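Long-range contacts in MdcA (PDB 5VIT), which is the alpha subunit of malonate decarboxylase and probably acts as the transferase that exchanges acetyl for malonyl on the enzyme's acyl carrier protein: residues P219-P224 with P548-S553; E23-L28 with V40-A45. All blocks are in the same frame, centred on the assembly; numbering follows the deposited sequence.

From the N terminus, interaction 2 comes first: residues 23-28, where helix 13-23 gives way to a loop, meet helix 39-46 and close a short loop that contains strand 33-34, an outermost strand of the parallel eight-stranded sheet within this chain. Interaction 1 opens much later, when the loop after strand 212-215 of the same sheet supplies residues 219-224, and it closes almost at the C terminus, with 548-553. Its loop of 323 residues spans the whole second, mixed sheet. The two contacts therefore follow in series, neither nested nor crossing, with centres about 33 Å apart. One is local packing near the chain's start; the other ties the C-terminal tail to the loop that leaves the first sheet.

Interaction 1: residues P219-P224 with P548-S553; sequences PFYIEP and PARFRS
Arg550 reaches across to Glu223 and lays its guanidinium over Pro224, joining a salt bridge to apolar packing. NH1 of Arg550 donates to OE2 of Glu223 at 2.6 Å, with an N-H...O angle of 152°. The bond is not coplanar: NH1 lies 37° out of the carboxylate plane, and the carboxylate and guanidinium planes are turned 59° apart. CG of Glu223 is anti to its backbone N, and a bend at chi2 then swings the carboxylate round to the arginine, although CB points away from 548-553. OE1 of Glu223 accepts a bond from Tyr221 OH at 3.2 Å on its syn side, which helps fix the carboxylate's rotation. CD of Pro224 lies over one face of the guanidinium, offset toward its rim, 3.4 Å from Arg550 NH2. The same proline ring presents CG to Pro548 CG at 4.0 Å and to the edge of Phe551 at CE2, while CG of Arg550 rests over the centre of the Phe551 ring. This surface contact holds the 3-10 turn 549-551, beyond helix 534-540, against the loop linking strand 212-215 to helix 235-250, where Tyr221 also makes a cation-pi contact with Arg90.

Interaction 2: residues E23-L28 with V40-A45; sequences ERVRGL and VAALEA
Val25 and Ala45 make the tightest approach here, CG1 of the valine lying 3.5 Å from the alanine CB. Val25 CG1 also faces Ala42 CA, 4.1 Å away. A chi1 of -63° puts this methyl there, anti to the carbonyl carbon and beside the backbone N. Toward the start of the helix segment, Leu28 applies a single branch to Ala41 and Ala42: its CD2 touches both CB atoms and comes within 3.6 Å of Ala42 N. Arg24 adds its CB beside Ala45 CB, at 4.2 Å, taking part through the base of its side chain. An irregular segment thus packs on a small-residue helix face, where Ala41, Ala42 and Ala45 let branched side chains come close to the main chain. Helix 39-46 connects strands 33-34 and 52-55 of the eight-stranded parallel sheet, so the start of the chain packs on one of the sheet's connecting helices. Behind this first shell the chain turns, with a weak bond from Arg26 N to Glu23 O, and so brings Val25 and Leu28 to the same helix. Beyond the contact, Glu44 OE1 accepts a bond from Asp74 N and Val40 packs on Arg72, both in the loop after helix 64-70.

Interaction 1: residues P219-P224 with P548-S553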
loop_
_atom_site.group_PDB
_atom_site.type_symbol
_atom_site.label_atom_id
_atom_site.label_comp_id
_atom_site.label_asym_id
_atom_site.label_seq_id
_atom_site.Cartn_x
_atom_site.Cartn_y
_atom_site.Cartn_z
ATOM N N PRO A 219 -8.684 48.872 12.597
ATOM C CA PRO A 219 -8.820 47.953 11.457
ATOM C C PRO A 219 -9.473 46.628 11.862
ATOM O O PRO A 219 -9.249 46.122 12.982
ATOM C CB PRO A 219 -7.370 47.743 10.990
ATOM C CG PRO A 219 -6.649 49.002 11.412
ATOM C CD PRO A 219 -7.322 49.442 12.695
ATOM N N PHE A 220 -10.312 46.094 10.979
ATOM C CA PHE A 220 -11.071 44.901 11.327
ATOM C C PHE A 220 -10.094 43.765 11.491
ATOM O O PHE A 220 -9.107 43.678 10.761
ATOM C CB PHE A 220 -12.157 44.570 10.278
ATOM C CG PHE A 220 -11.633 44.268 8.896
ATOM C CD1 PHE A 220 -11.187 42.988 8.561
ATOM C CD2 PHE A 220 -11.640 45.244 7.914
ATOM C CE1 PHE A 220 -10.723 42.714 7.296
ATOM C CE2 PHE A 220 -11.182 44.972 6.640
ATOM C CZ PHE A 220 -10.727 43.701 6.323
ATOM N N TYR A 221 -10.366 42.914 12.474
ATOM C CA TYR A 221 -9.468 41.832 12.822
ATOM C C TYR A 221 -9.390 40.817 11.677
ATOM O O TYR A 221 -10.400 40.461 11.073
ATOM C CB TYR A 221 -9.919 41.162 14.124
ATOM C CG TYR A 221 -8.920 40.160 14.640
ATOM C CD1 TYR A 221 -7.898 40.542 15.507
ATOM C CD2 TYR A 221 -8.979 38.826 14.238
ATOM C CE1 TYR A 221 -6.966 39.615 15.964
ATOM C CE2 TYR A 221 -8.059 37.897 14.690
ATOM C CZ TYR A 221 -7.054 38.293 15.549
ATOM O OH TYR A 221 -6.146 37.353 15.981
ATOM N N ILE A 222 -8.181 40.378 11.359
ATOM C CA ILE A 222 -8.009 39.337 10.362
ATOM C C ILE A 222 -7.297 38.155 10.997
ATOM O O ILE A 222 -6.221 38.297 11.553
ATOM C CB ILE A 222 -7.228 39.836 9.130
ATOM C CG1 ILE A 222 -7.952 41.023 8.496
ATOM C CG2 ILE A 222 -7.064 38.715 8.111
ATOM C CD1 ILE A 222 -7.200 41.683 7.360
ATOM N N GLU A 223 -7.916 36.982 10.921
ATOM C CA GLU A 223 -7.300 35.758 11.400
ATOM C C GLU A 223 -6.573 35.031 10.262
ATOM O O GLU A 223 -7.163 34.756 9.217
ATOM C CB GLU A 223 -8.360 34.846 12.021
ATOM C CG GLU A 223 -7.803 33.542 12.549
ATOM C CD GLU A 223 -7.002 33.744 13.819
ATOM O OE1 GLU A 223 -7.225 34.753 14.526
ATOM O OE2 GLU A 223 -6.147 32.897 14.110
ATOM N N PRO A 224 -5.286 34.716 10.452
ATOM C CA PRO A 224 -4.573 33.936 9.421
ATOM C C PRO A 224 -4.851 32.436 9.558
ATOM O O PRO A 224 -3.957 31.667 9.886
ATOM C CB PRO A 224 -3.099 34.256 9.696
ATOM C CG PRO A 224 -3.056 34.541 11.176
ATOM C CD PRO A 224 -4.394 35.179 11.530
ATOM N N PRO A 548 2.156 37.762 9.646
ATOM C CA PRO A 548 1.591 38.421 10.829
ATOM C C PRO A 548 2.482 38.194 12.038
ATOM O O PRO A 548 3.276 37.244 12.050
ATOM C CB PRO A 548 0.218 37.746 11.009
ATOM C CG PRO A 548 0.260 36.521 10.195
ATOM C CD PRO A 548 1.253 36.740 9.087
ATOM N N ALA A 549 2.345 39.065 13.030
ATOM C CA ALA A 549 3.191 39.082 14.215
ATOM C C ALA A 549 3.437 37.685 14.799
ATOM O O ALA A 549 4.568 37.289 15.075
ATOM C CB ALA A 549 2.560 39.987 15.262
ATOM N N ARG A 550 2.341 36.968 14.984
ATOM C CA ARG A 550 2.288 35.578 15.423
ATOM C C ARG A 550 3.394 34.678 14.863
ATOM O O ARG A 550 3.913 33.799 15.557
ATOM C CB ARG A 550 0.912 35.053 15.007
ATOM C CG ARG A 550 0.522 33.662 15.346
ATOM C CD ARG A 550 -0.857 33.388 14.704
ATOM N NE ARG A 550 -1.737 34.555 14.759
ATOM C CZ ARG A 550 -3.067 34.501 14.787
ATOM N NH1 ARG A 550 -3.678 33.327 14.781
ATOM N NH2 ARG A 550 -3.783 35.623 14.841
ATOM N N PHE A 551 3.745 34.908 13.601
ATOM C CA PHE A 551 4.669 34.057 12.877
ATOM C C PHE A 551 6.022 34.707 12.670
ATOM O O PHE A 551 6.836 34.189 11.917
ATOM C CB PHE A 551 4.084 33.676 11.508
ATOM C CG PHE A 551 2.846 32.818 11.592
ATOM C CD1 PHE A 551 2.927 31.491 12.011
ATOM C CD2 PHE A 551 1.604 33.327 11.230
ATOM C CE1 PHE A 551 1.789 30.702 12.082
ATOM C CE2 PHE A 551 0.465 32.537 11.300
ATOM C CZ PHE A 551 0.557 31.232 11.731
ATOM N N ARG A 552 6.258 35.842 13.324
ATOM C CA ARG A 552 7.497 36.584 13.125
ATOM C C ARG A 552 8.610 36.144 14.080
ATOM O O ARG A 552 8.370 35.838 15.252
ATOM C CB ARG A 552 7.259 38.093 13.284
ATOM C CG ARG A 552 7.511 38.879 12.017
ATOM C CD ARG A 552 7.368 40.356 12.251
ATOM N NE ARG A 552 6.491 40.950 11.251
ATOM C CZ ARG A 552 6.070 42.207 11.292
ATOM N NH1 ARG A 552 6.454 43.000 12.287
ATOM N NH2 ARG A 552 5.264 42.669 10.340
ATOM N N SER A 553 9.832 36.127 13.564
ATOM C CA SER A 553 11.008 35.877 14.374
ATOM C C SER A 553 12.040 36.962 14.101
ATOM O O SER A 553 13.213 36.668 13.892
ATOM C CB SER A 553 11.581 34.498 14.077
ATOM O OG SER A 553 10.666 33.501 14.487
#

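Interaction 2: residues E23-L28 with V40-A45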
loop_
_atom_site.group_PDB
_atom_site.type_symbol
_atom_site.label_atom_id
_atom_site.label_comp_id
_atom_site.label_asym_id
_atom_site.label_seq_id
_atom_site.Cartn_x
_atom_site.Cartn_y
_atom_site.Cartn_z
ATOM N N GLU A 23 -35.983 55.214 10.289
ATOM C CA GLU A 23 -36.318 56.526 10.823
ATOM C C GLU A 23 -35.969 56.633 12.305
ATOM O O GLU A 23 -35.775 57.727 12.818
ATOM C CB GLU A 23 -37.798 56.843 10.587
ATOM C CG GLU A 23 -38.033 58.283 10.128
ATOM C CD GLU A 23 -37.556 58.531 8.703
ATOM O OE1 GLU A 23 -37.451 57.556 7.926
ATOM O OE2 GLU A 23 -37.277 59.701 8.364
ATOM N N ARG A 24 -35.848 55.498 12.988
ATOM C CA ARG A 24 -35.434 55.524 14.391
ATOM C C ARG A 24 -33.942 55.846 14.552
ATOM O O ARG A 24 -33.454 55.988 15.669
ATOM C CB ARG A 24 -35.764 54.195 15.084
ATOM C CG ARG A 24 -37.260 53.910 15.168
ATOM C CD ARG A 24 -37.974 54.838 16.172
ATOM N NE ARG A 24 -37.621 54.576 17.573
ATOM C CZ ARG A 24 -38.027 55.319 18.602
ATOM N NH1 ARG A 24 -38.803 56.376 18.396
ATOM N NH2 ARG A 24 -37.664 55.004 19.840
ATOM N N VAL A 25 -33.219 55.963 13.441
ATOM C CA VAL A 25 -31.827 56.402 13.501
ATOM C C VAL A 25 -31.556 57.601 12.606
ATOM O O VAL A 25 -30.407 58.026 12.496
ATOM C CB VAL A 25 -30.831 55.285 13.090
ATOM C CG1 VAL A 25 -30.894 54.104 14.041
ATOM C CG2 VAL A 25 -31.075 54.857 11.655
ATOM N N ARG A 26 -32.597 58.140 11.967
ATOM C CA ARG A 26 -32.413 59.211 10.976
ATOM C C ARG A 26 -31.732 60.448 11.574
ATOM O O ARG A 26 -30.928 61.115 10.908
ATOM C CB ARG A 26 -33.753 59.601 10.342
ATOM C CG ARG A 26 -33.716 60.908 9.538
ATOM C CD ARG A 26 -34.374 60.759 8.161
ATOM N NE ARG A 26 -34.603 62.044 7.493
ATOM C CZ ARG A 26 -33.730 62.658 6.693
ATOM N NH1 ARG A 26 -32.542 62.114 6.446
ATOM N NH2 ARG A 26 -34.051 63.822 6.138
ATOM N N GLY A 27 -32.038 60.737 12.835
ATOM C CA GLY A 27 -31.381 61.825 13.530
ATOM C C GLY A 27 -29.971 61.434 13.912
ATOM O O GLY A 27 -29.024 62.197 13.728
ATOM N N LEU A 28 -29.839 60.217 14.425
ATOM C CA LEU A 28 -28.561 59.686 14.887
ATOM C C LEU A 28 -27.524 59.537 13.765
ATOM O O LEU A 28 -26.324 59.479 14.030
ATOM C CB LEU A 28 -28.799 58.339 15.579
ATOM C CG LEU A 28 -27.619 57.471 16.019
ATOM C CD1 LEU A 28 -26.668 58.216 16.960
ATOM C CD2 LEU A 28 -28.136 56.204 16.673
ATOM N N VAL A 40 -23.770 51.665 19.269
ATOM C CA VAL A 40 -24.523 50.807 20.177
ATOM C C VAL A 40 -25.994 51.221 20.229
ATOM O O VAL A 40 -26.891 50.374 20.269
ATOM C CB VAL A 40 -23.920 50.826 21.596
ATOM C CG1 VAL A 40 -24.776 50.029 22.558
ATOM C CG2 VAL A 40 -22.502 50.270 21.567
ATOM N N ALA A 41 -26.236 52.526 20.209
ATOM C CA ALA A 41 -27.594 53.045 20.159
ATOM C C ALA A 41 -28.234 52.692 18.823
ATOM O O ALA A 41 -29.400 52.318 18.766
ATOM C CB ALA A 41 -27.598 54.551 20.372
ATOM N N ALA A 42 -27.456 52.819 17.752
ATOM C CA ALA A 42 -27.934 52.484 16.419
ATOM C C ALA A 42 -28.325 51.007 16.345
ATOM O O ALA A 42 -29.350 50.669 15.775
ATOM C CB ALA A 42 -26.874 52.810 15.378
ATOM N N LEU A 43 -27.516 50.136 16.941
ATOM C CA LEU A 43 -27.768 48.703 16.868
ATOM C C LEU A 43 -29.049 48.314 17.611
ATOM O O LEU A 43 -29.745 47.389 17.198
ATOM C CB LEU A 43 -26.584 47.917 17.423
ATOM C CG LEU A 43 -25.238 47.975 16.697
ATOM C CD1 LEU A 43 -24.252 47.074 17.407
ATOM C CD2 LEU A 43 -25.373 47.570 15.244
ATOM N N GLU A 44 -29.358 49.018 18.698
ATOM C CA GLU A 44 -30.586 48.771 19.465
ATOM C C GLU A 44 -31.823 49.346 18.762
ATOM O O GLU A 44 -32.956 48.925 19.016
ATOM C CB GLU A 44 -30.460 49.354 20.884
ATOM C CG GLU A 44 -29.364 48.698 21.737
ATOM C CD GLU A 44 -29.188 49.343 23.108
ATOM O OE1 GLU A 44 -28.580 48.708 24.003
ATOM O OE2 GLU A 44 -29.657 50.485 23.292
ATOM N N ALA A 45 -31.607 50.308 17.872
ATOM C CA ALA A 45 -32.693 50.815 17.036
ATOM C C ALA A 45 -32.941 49.942 15.802
ATOM O O ALA A 45 -34.089 49.627 15.485
ATOM C CB ALA A 45 -32.406 52.236 16.604
#